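Local coordinates for nuclear hormone receptor HR38 (Drosophila melanogaster, PDB 1PDU), which mediates an atypical ecdysteroid signalling pathway as an orphan nuclear receptor, this construct being its ligand-binding domain, at residues L90-L95 / L208-S212; L95-A101 / F135-H140; L152-T156 / L201-L205. All coordinates share one frame; numbering follows the deposited sequence.

Contact 1 of 3, residues L90-L95 / L208-S212; sequences LELFVL and LRSLS
Glu91 reaches across from helix 78-100 to Arg209 and Ser212 of helix 204-225, two long helices of the alpha-helical sandwich that makes up a nuclear-receptor ligand-binding domain. The short axes pass 9.3 Å apart with an angle of 105° between their directions, a steep crossing at which the CA atoms of Glu91 and Ser212 face each other.

Followed outward, Glu91 changes partner at each step. Its CB lies against the CD2 branch of Leu208. Glu91 CG, placed anti to the carbonyl carbon, touches Ser212, coming 3.5 Å from Ser212 OG. The carboxylate then meets Arg209: Arg209 NE gives its hydrogen to Glu91 OE1 over 2.9 Å, forming a salt bridge bent to 140° at the proton. The oxygen lies in the guanidinium plane, whereas NE approaches OE1 on the syn side, though out of the carboxylate plane; the two planes stand 78° apart. Water 1 reinforces the pair, donating to Glu91 OE1 and accepting from Arg209 NH2 at 2.6 Å. The other oxygen, OE2, forms a salt bridge to Arg161, so both oxygens of this buried acid have charged partners; that pairing probably stabilises its negative charge.

Leu208 is central to the apolar packing. Leu208 CD1 lies 3.6 Å from the backbone O of Glu91 and also touches Val94 CG1, past which the leucine slides in the opposite direction. CD2 packs on CB of Leu95, the two side chains meeting at about a right angle. Leu90 places CD2 3.4 Å from the carbonyl O of Ser212. The tightest carbon pair is Val94 CG1 against Leu211 CD2, at 3.4 Å, closer than ordinary van der Waals contact.

Contact 2 of 3, residues L95-A101 / F135-H140; sequences LRLAYRA and FSRSLH
The carbonyl oxygen of Ala98, in the last turn of helix 78-100, receives hydrogen bonds from two side chains of helix 128-142. Ser136 makes the firm one: its OG donates over 2.6 Å to Ala98 O, in the carbonyl plane and on a lone pair, with a C=O...donor angle of 141°. With OG anti to its own backbone N, the serine hydroxyl is carried across the gap to that oxygen. The second bond, from His140 NE2 to Ala98 O, is weak at 3.4 Å. His140 NE2 also approaches Ala101 O at 3.0 Å, again a weak bond because it is strongly bent at the hydrogen. One imidazole N-H is thus shared weakly between two carbonyls where the helix gives out, Ala101 being the first residue to leave helical backbone angles.

The small side chain of Ala98 permits a close approach: its CA lies 4.3 Å from that of Ser136, and the short axes come within 8.1 Å at 64°. Ala98 CB points into the other helix, where it touches Phe135 CD2 at 3.7 Å and also CD1 of Leu139. The Phe135 ring receives Leu95 CD1 at its edge, in plane, while Leu139 CG of its own helix lies above one face, toward its rim. Leu139 CD1 reaches on to the backbone N of Tyr99. The rings of Tyr99 and His140 are nearly parallel, their planes 22° apart, but are slid so far that they barely overlap.

Around this crossing, the Tyr99 ring stacks on Phe149 of helix 146-157 and its OH hydrogen-bonds to Ile144 O. Helix 204-225 packs on Phe135 through Leu211, and Ala101 touches Leu108 of strand 107-109, placing the contact where helices meet the small beta sheet.

Contact 3 of 3, residues L152-T156 / L201-L205; sequences LCALT and LLGKL
Leu201 has CG anti to its backbone N (chi1 -165°), while in Leu152 CG stands anti to the carbonyl carbon (chi1 -74°), and with these settings the two methyls of Leu152 rest side by side against the CG-CD1 bond of Leu201. Leu152 CD1 meets Leu201 CD1 at 3.4 Å, tighter than usual for two methyls, and Leu152 CD2 lies 3.6 Å from Leu201 CG.

Further along, Leu155 lays CD1 against Leu202 CD2 at 3.8 Å and CB against Leu205 CD1. Leu205 CD2 comes within 3.6 Å of Thr156 OG1 and also borders Leu152 O. Those two oxygens are already joined: Thr156 OG1 donates to Leu152 O over 2.8 Å, tilted 28° from the carbonyl plane. The internal bond occupies the threonine hydroxyl beside a leucine methyl, and no hydrogen bond crosses between the segments.

The contact is apolar packing within the helical ligand-binding domain, joining helix 146-157 to the turn around Gly203, between helices 197-202 and 204-225. Helix 167-187 packs against Leu155 through Ile177 and against Leu201 through Leu181, while helix 78-100 meets Thr156 through Leu92.

Overall arrangement
Contacts 1 and 2 are successive crossings on helix 78-100, their centres about 10 Å apart, and Leu95 serves both. Contact 3 lies about 10 Å from contact 1 and 12 Å from contact 2, centre to centre. It shares helix 204-225 with contact 1. Along the chain, residues 90-95 and 208-212 enclose both other contacts, and contact 2 closes before contact 3 opens. Packing continues between them: Leu211 CD2 lies 3.4 Å from Phe135 CB, and Leu95 CD2 lies 3.6 Å from Cys153 SG. Helices 78-100, 128-142, 146-157 and 204-225, with 197-202 joining at contact 3, pack together within the ligand-binding domain, tying distant parts of the sequence together.

Contact 1 of 3, residues L90-L95 / L208-S212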
ATOM      1  N   LEU A  90       2.550   5.247   2.817  1.00 29.19           N
ATOM      2  CA  LEU A  90       3.570   4.800   1.875  1.00 28.75           C
ATOM      3  C   LEU A  90       3.577   3.277   1.786  1.00 27.67           C
ATOM      4  O   LEU A  90       3.710   2.717   0.703  1.00 29.01           O
ATOM      5  CB  LEU A  90       4.961   5.309   2.277  1.00 28.00           C
ATOM      6  CG  LEU A  90       6.054   4.988   1.252  1.00 29.86           C
ATOM      7  CD1 LEU A  90       5.694   5.643  -0.082  1.00 26.93           C
ATOM      8  CD2 LEU A  90       7.427   5.483   1.749  1.00 28.30           C
ATOM      9  N   GLU A  91       3.422   2.601   2.919  1.00 28.26           N
ATOM     10  CA  GLU A  91       3.412   1.141   2.911  1.00 29.60           C
ATOM     11  C   GLU A  91       2.226   0.602   2.116  1.00 28.18           C
ATOM     12  O   GLU A  91       2.374  -0.312   1.316  1.00 26.14           O
ATOM     13  CB  GLU A  91       3.382   0.594   4.336  1.00 29.79           C
ATOM     14  CG  GLU A  91       4.654   0.886   5.104  1.00 32.72           C
ATOM     15  CD  GLU A  91       4.579   0.437   6.544  1.00 34.80           C
ATOM     16  OE1 GLU A  91       4.737  -0.774   6.809  1.00 38.43           O
ATOM     17  OE2 GLU A  91       4.346   1.296   7.413  1.00 37.41           O
ATOM     18  N   LEU A  92       1.047   1.172   2.344  1.00 28.18           N
ATOM     19  CA  LEU A  92      -0.143   0.740   1.621  1.00 27.73           C
ATOM     20  C   LEU A  92       0.077   0.969   0.135  1.00 27.06           C
ATOM     21  O   LEU A  92      -0.270   0.130  -0.699  1.00 26.49           O
ATOM     22  CB  LEU A  92      -1.359   1.523   2.107  1.00 28.43           C
ATOM     23  CG  LEU A  92      -1.724   1.138   3.541  1.00 30.07           C
ATOM     24  CD1 LEU A  92      -2.744   2.096   4.150  1.00 30.94           C
ATOM     25  CD2 LEU A  92      -2.264  -0.282   3.506  1.00 31.71           C
ATOM     26  N   PHE A  93       0.671   2.110  -0.188  1.00 26.02           N
ATOM     27  CA  PHE A  93       0.945   2.448  -1.565  1.00 26.83           C
ATOM     28  C   PHE A  93       1.859   1.384  -2.186  1.00 26.48           C
ATOM     29  O   PHE A  93       1.580   0.860  -3.263  1.00 26.69           O
ATOM     30  CB  PHE A  93       1.604   3.829  -1.637  1.00 26.42           C
ATOM     31  CG  PHE A  93       1.955   4.262  -3.038  1.00 27.79           C
ATOM     32  CD1 PHE A  93       0.958   4.579  -3.954  1.00 27.26           C
ATOM     33  CD2 PHE A  93       3.286   4.330  -3.444  1.00 26.61           C
ATOM     34  CE1 PHE A  93       1.279   4.961  -5.264  1.00 27.86           C
ATOM     35  CE2 PHE A  93       3.620   4.706  -4.751  1.00 28.99           C
ATOM     36  CZ  PHE A  93       2.615   5.022  -5.665  1.00 27.91           C
ATOM     37  N   VAL A  94       2.944   1.060  -1.497  1.00 26.50           N
ATOM     38  CA  VAL A  94       3.887   0.074  -2.004  1.00 27.18           C
ATOM     39  C   VAL A  94       3.291  -1.332  -2.044  1.00 27.85           C
ATOM     40  O   VAL A  94       3.523  -2.083  -2.994  1.00 28.24           O
ATOM     41  CB  VAL A  94       5.189   0.088  -1.165  1.00 27.11           C
ATOM     42  CG1 VAL A  94       6.129  -0.990  -1.630  1.00 27.21           C
ATOM     43  CG2 VAL A  94       5.877   1.448  -1.314  1.00 25.70           C
ATOM     44  N   LEU A  95       2.507  -1.675  -1.027  1.00 28.25           N
ATOM     45  CA  LEU A  95       1.883  -2.988  -0.961  1.00 29.66           C
ATOM     46  C   LEU A  95       0.914  -3.207  -2.122  1.00 30.69           C
ATOM     47  O   LEU A  95       0.955  -4.250  -2.773  1.00 31.58           O
ATOM     48  CB  LEU A  95       1.148  -3.168   0.372  1.00 28.26           C
ATOM     49  CG  LEU A  95       0.501  -4.547   0.559  1.00 29.95           C
ATOM     50  CD1 LEU A  95       1.578  -5.621   0.562  1.00 28.42           C
ATOM     51  CD2 LEU A  95      -0.295  -4.581   1.856  1.00 27.39           C
ATOM     52  N   LEU A 208       7.786  -5.237   3.951  1.00 36.11           N
ATOM     53  CA  LEU A 208       7.130  -4.044   3.446  1.00 35.12           C
ATOM     54  C   LEU A 208       7.613  -2.817   4.235  1.00 34.62           C
ATOM     55  O   LEU A 208       7.875  -1.764   3.656  1.00 33.07           O
ATOM     56  CB  LEU A 208       5.608  -4.188   3.570  1.00 32.51           C
ATOM     57  CG  LEU A 208       4.764  -3.009   3.063  1.00 31.74           C
ATOM     58  CD1 LEU A 208       5.048  -2.769   1.580  1.00 28.30           C
ATOM     59  CD2 LEU A 208       3.274  -3.315   3.285  1.00 31.15           C
ATOM     60  N   ARG A 209       7.735  -2.962   5.551  1.00 35.01           N
ATOM     61  CA  ARG A 209       8.191  -1.862   6.393  1.00 38.02           C
ATOM     62  C   ARG A 209       9.588  -1.423   5.929  1.00 37.91           C
ATOM     63  O   ARG A 209       9.826  -0.237   5.704  1.00 37.95           O
ATOM     64  CB  ARG A 209       8.197  -2.299   7.867  1.00 41.91           C
ATOM     65  CG  ARG A 209       8.324  -1.174   8.911  1.00 47.04           C
ATOM     66  CD  ARG A 209       7.124  -0.209   8.937  1.00 51.43           C
ATOM     67  NE  ARG A 209       5.870  -0.786   9.450  1.00 55.19           N
ATOM     68  CZ  ARG A 209       5.602  -1.040  10.734  1.00 56.17           C
ATOM     69  NH1 ARG A 209       6.496  -0.783  11.681  1.00 56.57           N
ATOM     70  NH2 ARG A 209       4.421  -1.542  11.080  1.00 56.71           N
ATOM     71  N   SER A 210      10.494  -2.379   5.747  1.00 38.23           N
ATOM     72  CA  SER A 210      11.854  -2.075   5.290  1.00 39.15           C
ATOM     73  C   SER A 210      11.856  -1.506   3.877  1.00 38.77           C
ATOM     74  O   SER A 210      12.589  -0.562   3.565  1.00 38.37           O
ATOM     75  CB  SER A 210      12.727  -3.334   5.305  1.00 40.66           C
ATOM     76  OG  SER A 210      12.824  -3.880   6.612  1.00 46.34           O
ATOM     77  N   LEU A 211      11.042  -2.101   3.017  1.00 37.48           N
ATOM     78  CA  LEU A 211      10.949  -1.652   1.639  1.00 37.01           C
ATOM     79  C   LEU A 211      10.513  -0.186   1.650  1.00 37.36           C
ATOM     80  O   LEU A 211      11.028   0.645   0.899  1.00 38.19           O
ATOM     81  CB  LEU A 211       9.926  -2.512   0.903  1.00 35.65           C
ATOM     82  CG  LEU A 211       9.684  -2.202  -0.568  1.00 35.64           C
ATOM     83  CD1 LEU A 211      10.985  -2.332  -1.345  1.00 33.39           C
ATOM     84  CD2 LEU A 211       8.631  -3.163  -1.107  1.00 34.90           C
ATOM     85  N   SER A 212       9.564   0.111   2.527  1.00 36.74           N
ATOM     86  CA  SER A 212       9.013   1.447   2.698  1.00 37.12           C
ATOM     87  C   SER A 212      10.038   2.479   3.194  1.00 36.07           C
ATOM     88  O   SER A 212      10.073   3.610   2.716  1.00 34.99           O
ATOM     89  CB  SER A 212       7.827   1.365   3.664  1.00 38.91           C
ATOM     90  OG  SER A 212       7.572   2.615   4.268  1.00 43.35           O
TER
HETATM   91  O   HOH W   1       2.824  -1.903   9.039  1.00 40.01           O

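Contact 2 of 3, residues L95-A101 / F135-H140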
ATOM      1  N   LEU A  95       2.507  -1.675  -1.027  1.00 28.25           N
ATOM      2  CA  LEU A  95       1.883  -2.988  -0.961  1.00 29.66           C
ATOM      3  C   LEU A  95       0.914  -3.207  -2.122  1.00 30.69           C
ATOM      4  O   LEU A  95       0.955  -4.250  -2.773  1.00 31.58           O
ATOM      5  CB  LEU A  95       1.148  -3.168   0.372  1.00 28.26           C
ATOM      6  CG  LEU A  95       0.501  -4.547   0.559  1.00 29.95           C
ATOM      7  CD1 LEU A  95       1.578  -5.621   0.562  1.00 28.42           C
ATOM      8  CD2 LEU A  95      -0.295  -4.581   1.856  1.00 27.39           C
ATOM      9  N   ARG A  96       0.051  -2.232  -2.391  1.00 30.95           N
ATOM     10  CA  ARG A  96      -0.905  -2.364  -3.486  1.00 31.86           C
ATOM     11  C   ARG A  96      -0.186  -2.404  -4.811  1.00 33.26           C
ATOM     12  O   ARG A  96      -0.528  -3.186  -5.704  1.00 33.54           O
ATOM     13  CB  ARG A  96      -1.914  -1.209  -3.477  1.00 32.71           C
ATOM     14  CG  ARG A  96      -3.113  -1.503  -2.575  1.00 35.19           C
ATOM     15  CD  ARG A  96      -3.594  -0.274  -1.862  1.00 37.68           C
ATOM     16  NE  ARG A  96      -4.574   0.473  -2.637  1.00 40.75           N
ATOM     17  CZ  ARG A  96      -5.885   0.253  -2.598  1.00 40.65           C
ATOM     18  NH1 ARG A  96      -6.379  -0.704  -1.820  1.00 38.68           N
ATOM     19  NH2 ARG A  96      -6.703   1.014  -3.315  1.00 40.19           N
ATOM     20  N   LEU A  97       0.822  -1.554  -4.931  1.00 33.91           N
ATOM     21  CA  LEU A  97       1.603  -1.487  -6.147  1.00 33.50           C
ATOM     22  C   LEU A  97       2.241  -2.836  -6.440  1.00 32.67           C
ATOM     23  O   LEU A  97       2.119  -3.354  -7.545  1.00 31.07           O
ATOM     24  CB  LEU A  97       2.685  -0.415  -6.008  1.00 34.52           C
ATOM     25  CG  LEU A  97       3.650  -0.265  -7.178  1.00 34.03           C
ATOM     26  CD1 LEU A  97       2.872  -0.137  -8.478  1.00 34.36           C
ATOM     27  CD2 LEU A  97       4.532   0.958  -6.934  1.00 34.97           C
ATOM     28  N   ALA A  98       2.910  -3.402  -5.439  1.00 31.93           N
ATOM     29  CA  ALA A  98       3.591  -4.681  -5.597  1.00 31.78           C
ATOM     30  C   ALA A  98       2.641  -5.845  -5.849  1.00 32.52           C
ATOM     31  O   ALA A  98       2.959  -6.746  -6.626  1.00 32.16           O
ATOM     32  CB  ALA A  98       4.451  -4.968  -4.379  1.00 31.26           C
ATOM     33  N   TYR A  99       1.481  -5.829  -5.197  1.00 33.14           N
ATOM     34  CA  TYR A  99       0.497  -6.898  -5.361  1.00 33.23           C
ATOM     35  C   TYR A  99      -0.048  -6.988  -6.782  1.00 34.35           C
ATOM     36  O   TYR A  99      -0.148  -8.075  -7.350  1.00 33.29           O
ATOM     37  CB  TYR A  99      -0.670  -6.691  -4.410  1.00 34.47           C
ATOM     38  CG  TYR A  99      -1.631  -7.862  -4.366  1.00 35.23           C
ATOM     39  CD1 TYR A  99      -1.173  -9.139  -4.049  1.00 35.37           C
ATOM     40  CD2 TYR A  99      -2.991  -7.691  -4.613  1.00 34.74           C
ATOM     41  CE1 TYR A  99      -2.045 -10.217  -3.972  1.00 36.28           C
ATOM     42  CE2 TYR A  99      -3.878  -8.767  -4.543  1.00 34.68           C
ATOM     43  CZ  TYR A  99      -3.394 -10.027  -4.220  1.00 35.36           C
ATOM     44  OH  TYR A  99      -4.239 -11.110  -4.147  1.00 36.18           O
ATOM     45  N   ARG A 100      -0.388  -5.831  -7.344  1.00 35.01           N
ATOM     46  CA  ARG A 100      -0.951  -5.729  -8.686  1.00 36.64           C
ATOM     47  C   ARG A 100       0.066  -5.959  -9.807  1.00 36.41           C
ATOM     48  O   ARG A 100      -0.275  -6.479 -10.862  1.00 33.72           O
ATOM     49  CB  ARG A 100      -1.585  -4.353  -8.857  1.00 38.30           C
ATOM     50  CG  ARG A 100      -2.818  -4.328  -9.744  1.00 42.55           C
ATOM     51  CD  ARG A 100      -3.362  -2.919  -9.756  1.00 46.95           C
ATOM     52  NE  ARG A 100      -4.738  -2.807 -10.227  1.00 51.54           N
ATOM     53  CZ  ARG A 100      -5.157  -3.232 -11.410  1.00 52.97           C
ATOM     54  NH1 ARG A 100      -4.313  -3.813 -12.245  1.00 55.45           N
ATOM     55  NH2 ARG A 100      -6.413  -3.033 -11.775  1.00 55.91           N
ATOM     56  N   ALA A 101       1.314  -5.561  -9.572  1.00 38.03           N
ATOM     57  CA  ALA A 101       2.361  -5.724 -10.569  1.00 38.94           C
ATOM     58  C   ALA A 101       2.600  -7.197 -10.887  1.00 40.32           C
ATOM     59  O   ALA A 101       2.628  -8.044  -9.988  1.00 40.38           O
ATOM     60  CB  ALA A 101       3.651  -5.082 -10.077  1.00 37.22           C
ATOM     61  N   PHE A 135       9.906  -7.316  -4.185  1.00 37.36           N
ATOM     62  CA  PHE A 135       8.930  -7.638  -3.145  1.00 36.05           C
ATOM     63  C   PHE A 135       7.676  -8.213  -3.816  1.00 35.72           C
ATOM     64  O   PHE A 135       7.043  -9.133  -3.311  1.00 35.50           O
ATOM     65  CB  PHE A 135       8.579  -6.371  -2.370  1.00 35.39           C
ATOM     66  CG  PHE A 135       7.585  -6.581  -1.263  1.00 33.98           C
ATOM     67  CD1 PHE A 135       7.912  -7.341  -0.147  1.00 33.74           C
ATOM     68  CD2 PHE A 135       6.324  -6.002  -1.332  1.00 32.78           C
ATOM     69  CE1 PHE A 135       6.996  -7.519   0.885  1.00 32.18           C
ATOM     70  CE2 PHE A 135       5.408  -6.174  -0.308  1.00 31.86           C
ATOM     71  CZ  PHE A 135       5.746  -6.935   0.801  1.00 32.03           C
ATOM     72  N   SER A 136       7.335  -7.656  -4.968  1.00 36.70           N
ATOM     73  CA  SER A 136       6.186  -8.092  -5.743  1.00 38.04           C
ATOM     74  C   SER A 136       6.282  -9.589  -6.049  1.00 39.53           C
ATOM     75  O   SER A 136       5.352 -10.350  -5.768  1.00 38.59           O
ATOM     76  CB  SER A 136       6.120  -7.290  -7.049  1.00 37.92           C
ATOM     77  OG  SER A 136       5.056  -7.717  -7.884  1.00 38.87           O
ATOM     78  N   ARG A 137       7.407 -10.007  -6.620  1.00 41.73           N
ATOM     79  CA  ARG A 137       7.606 -11.414  -6.956  1.00 43.58           C
ATOM     80  C   ARG A 137       7.510 -12.265  -5.694  1.00 43.53           C
ATOM     81  O   ARG A 137       6.981 -13.378  -5.718  1.00 44.13           O
ATOM     82  CB  ARG A 137       8.960 -11.617  -7.643  1.00 44.29           C
ATOM     83  CG  ARG A 137       9.080 -10.875  -8.968  1.00 46.85           C
ATOM     84  CD  ARG A 137      10.375 -11.215  -9.706  1.00 47.87           C
ATOM     85  NE  ARG A 137      11.571 -10.704  -9.032  1.00 49.43           N
ATOM     86  CZ  ARG A 137      12.191  -9.566  -9.347  1.00 49.14           C
ATOM     87  NH1 ARG A 137      13.271  -9.191  -8.672  1.00 48.99           N
ATOM     88  NH2 ARG A 137      11.739  -8.809 -10.341  1.00 48.96           N
ATOM     89  N   SER A 138       8.006 -11.729  -4.586  1.00 43.21           N
ATOM     90  CA  SER A 138       7.950 -12.446  -3.321  1.00 43.36           C
ATOM     91  C   SER A 138       6.487 -12.734  -2.944  1.00 43.13           C
ATOM     92  O   SER A 138       6.147 -13.861  -2.569  1.00 42.43           O
ATOM     93  CB  SER A 138       8.626 -11.620  -2.215  1.00 44.24           C
ATOM     94  OG  SER A 138       8.555 -12.272  -0.948  1.00 46.68           O
ATOM     95  N   LEU A 139       5.629 -11.717  -3.047  1.00 41.75           N
ATOM     96  CA  LEU A 139       4.207 -11.868  -2.720  1.00 40.81           C
ATOM     97  C   LEU A 139       3.539 -12.967  -3.541  1.00 40.86           C
ATOM     98  O   LEU A 139       2.837 -13.829  -3.007  1.00 38.24           O
ATOM     99  CB  LEU A 139       3.448 -10.563  -2.969  1.00 38.16           C
ATOM    100  CG  LEU A 139       3.730  -9.356  -2.074  1.00 37.24           C
ATOM    101  CD1 LEU A 139       2.996  -8.143  -2.622  1.00 34.15           C
ATOM    102  CD2 LEU A 139       3.303  -9.658  -0.649  1.00 34.11           C
ATOM    103  N   HIS A 140       3.767 -12.919  -4.846  1.00 42.13           N
ATOM    104  CA  HIS A 140       3.187 -13.876  -5.765  1.00 44.73           C
ATOM    105  C   HIS A 140       3.734 -15.297  -5.640  1.00 45.81           C
ATOM    106  O   HIS A 140       3.046 -16.256  -5.989  1.00 46.16           O
ATOM    107  CB  HIS A 140       3.337 -13.338  -7.183  1.00 45.85           C
ATOM    108  CG  HIS A 140       2.695 -11.997  -7.367  1.00 49.23           C
ATOM    109  ND1 HIS A 140       1.362 -11.770  -7.086  1.00 49.14           N
ATOM    110  CD2 HIS A 140       3.209 -10.800  -7.742  1.00 49.22           C
ATOM    111  CE1 HIS A 140       1.085 -10.492  -7.278  1.00 50.44           C
ATOM    112  NE2 HIS A 140       2.190  -9.882  -7.676  1.00 50.34           N
TER

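Contact 3 of 3, residues L152-T156 / L201-L205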
ATOM      1  N   LEU A 152      -4.126  -8.273   4.802  1.00 29.27           N
ATOM      2  CA  LEU A 152      -2.738  -7.836   4.868  1.00 30.34           C
ATOM      3  C   LEU A 152      -2.674  -6.299   4.803  1.00 29.98           C
ATOM      4  O   LEU A 152      -1.879  -5.662   5.503  1.00 30.38           O
ATOM      5  CB  LEU A 152      -1.962  -8.469   3.713  1.00 33.53           C
ATOM      6  CG  LEU A 152      -1.644  -9.962   3.827  1.00 36.16           C
ATOM      7  CD1 LEU A 152      -0.686 -10.376   2.713  1.00 36.70           C
ATOM      8  CD2 LEU A 152      -1.039 -10.249   5.193  1.00 35.92           C
ATOM      9  N   CYS A 153      -3.529  -5.701   3.981  1.00 28.96           N
ATOM     10  CA  CYS A 153      -3.576  -4.248   3.866  1.00 28.78           C
ATOM     11  C   CYS A 153      -4.097  -3.619   5.149  1.00 29.60           C
ATOM     12  O   CYS A 153      -3.502  -2.685   5.673  1.00 29.66           O
ATOM     13  CB  CYS A 153      -4.483  -3.825   2.717  1.00 28.19           C
ATOM     14  SG  CYS A 153      -3.799  -4.131   1.096  1.00 31.38           S
ATOM     15  N   ALA A 154      -5.219  -4.131   5.646  1.00 29.41           N
ATOM     16  CA  ALA A 154      -5.812  -3.599   6.861  1.00 28.59           C
ATOM     17  C   ALA A 154      -4.827  -3.736   8.011  1.00 29.41           C
ATOM     18  O   ALA A 154      -4.812  -2.908   8.926  1.00 29.70           O
ATOM     19  CB  ALA A 154      -7.107  -4.327   7.177  1.00 26.65           C
ATOM     20  N   LEU A 155      -3.995  -4.774   7.961  1.00 30.48           N
ATOM     21  CA  LEU A 155      -3.007  -4.992   9.014  1.00 31.37           C
ATOM     22  C   LEU A 155      -1.814  -4.059   8.863  1.00 32.11           C
ATOM     23  O   LEU A 155      -1.060  -3.845   9.808  1.00 33.84           O
ATOM     24  CB  LEU A 155      -2.536  -6.441   9.020  1.00 31.18           C
ATOM     25  CG  LEU A 155      -3.501  -7.458   9.630  1.00 32.87           C
ATOM     26  CD1 LEU A 155      -2.882  -8.847   9.511  1.00 33.55           C
ATOM     27  CD2 LEU A 155      -3.789  -7.120  11.098  1.00 31.61           C
ATOM     28  N   THR A 156      -1.635  -3.503   7.673  1.00 32.65           N
ATOM     29  CA  THR A 156      -0.543  -2.568   7.453  1.00 32.38           C
ATOM     30  C   THR A 156      -0.960  -1.242   8.085  1.00 32.58           C
ATOM     31  O   THR A 156      -0.135  -0.500   8.610  1.00 31.30           O
ATOM     32  CB  THR A 156      -0.288  -2.358   5.956  1.00 32.98           C
ATOM     33  OG1 THR A 156       0.052  -3.615   5.355  1.00 33.86           O
ATOM     34  CG2 THR A 156       0.848  -1.365   5.738  1.00 32.37           C
ATOM     35  N   LEU A 201       2.831 -15.412   5.607  1.00 45.68           N
ATOM     36  CA  LEU A 201       1.988 -14.311   5.179  1.00 45.16           C
ATOM     37  C   LEU A 201       2.317 -13.065   5.990  1.00 45.06           C
ATOM     38  O   LEU A 201       2.739 -12.052   5.438  1.00 44.90           O
ATOM     39  CB  LEU A 201       0.514 -14.679   5.361  1.00 45.42           C
ATOM     40  CG  LEU A 201      -0.528 -13.815   4.647  1.00 45.12           C
ATOM     41  CD1 LEU A 201      -0.207 -13.736   3.160  1.00 44.54           C
ATOM     42  CD2 LEU A 201      -1.909 -14.419   4.861  1.00 45.37           C
ATOM     43  N   LEU A 202       2.130 -13.146   7.302  1.00 44.74           N
ATOM     44  CA  LEU A 202       2.410 -12.019   8.181  1.00 44.73           C
ATOM     45  C   LEU A 202       3.865 -11.567   8.088  1.00 44.85           C
ATOM     46  O   LEU A 202       4.175 -10.388   8.304  1.00 44.78           O
ATOM     47  CB  LEU A 202       2.078 -12.389   9.624  1.00 44.26           C
ATOM     48  CG  LEU A 202       0.608 -12.735   9.868  1.00 45.55           C
ATOM     49  CD1 LEU A 202       0.387 -12.980  11.360  1.00 46.10           C
ATOM     50  CD2 LEU A 202      -0.278 -11.598   9.387  1.00 44.12           C
ATOM     51  N   GLY A 203       4.745 -12.510   7.760  1.00 44.57           N
ATOM     52  CA  GLY A 203       6.163 -12.216   7.640  1.00 43.64           C
ATOM     53  C   GLY A 203       6.467 -11.267   6.501  1.00 44.00           C
ATOM     54  O   GLY A 203       7.602 -10.816   6.337  1.00 45.11           O
ATOM     55  N   LYS A 204       5.451 -10.964   5.700  1.00 43.63           N
ATOM     56  CA  LYS A 204       5.622 -10.045   4.584  1.00 41.45           C
ATOM     57  C   LYS A 204       5.518  -8.588   5.033  1.00 40.21           C
ATOM     58  O   LYS A 204       6.027  -7.696   4.362  1.00 38.65           O
ATOM     59  CB  LYS A 204       4.583 -10.339   3.497  1.00 42.27           C
ATOM     60  CG  LYS A 204       4.904 -11.594   2.701  1.00 44.16           C
ATOM     61  CD  LYS A 204       6.270 -11.443   2.043  1.00 46.17           C
ATOM     62  CE  LYS A 204       6.797 -12.764   1.534  1.00 48.16           C
ATOM     63  NZ  LYS A 204       5.841 -13.378   0.584  1.00 50.12           N
ATOM     64  N   LEU A 205       4.876  -8.349   6.174  1.00 39.03           N
ATOM     65  CA  LEU A 205       4.724  -6.981   6.663  1.00 39.56           C
ATOM     66  C   LEU A 205       6.052  -6.329   7.050  1.00 39.29           C
ATOM     67  O   LEU A 205       6.286  -5.152   6.751  1.00 38.88           O
ATOM     68  CB  LEU A 205       3.725  -6.932   7.830  1.00 38.65           C
ATOM     69  CG  LEU A 205       2.306  -7.363   7.437  1.00 39.14           C
ATOM     70  CD1 LEU A 205       1.331  -7.079   8.571  1.00 40.40           C
ATOM     71  CD2 LEU A 205       1.871  -6.617   6.189  1.00 39.80           C
TER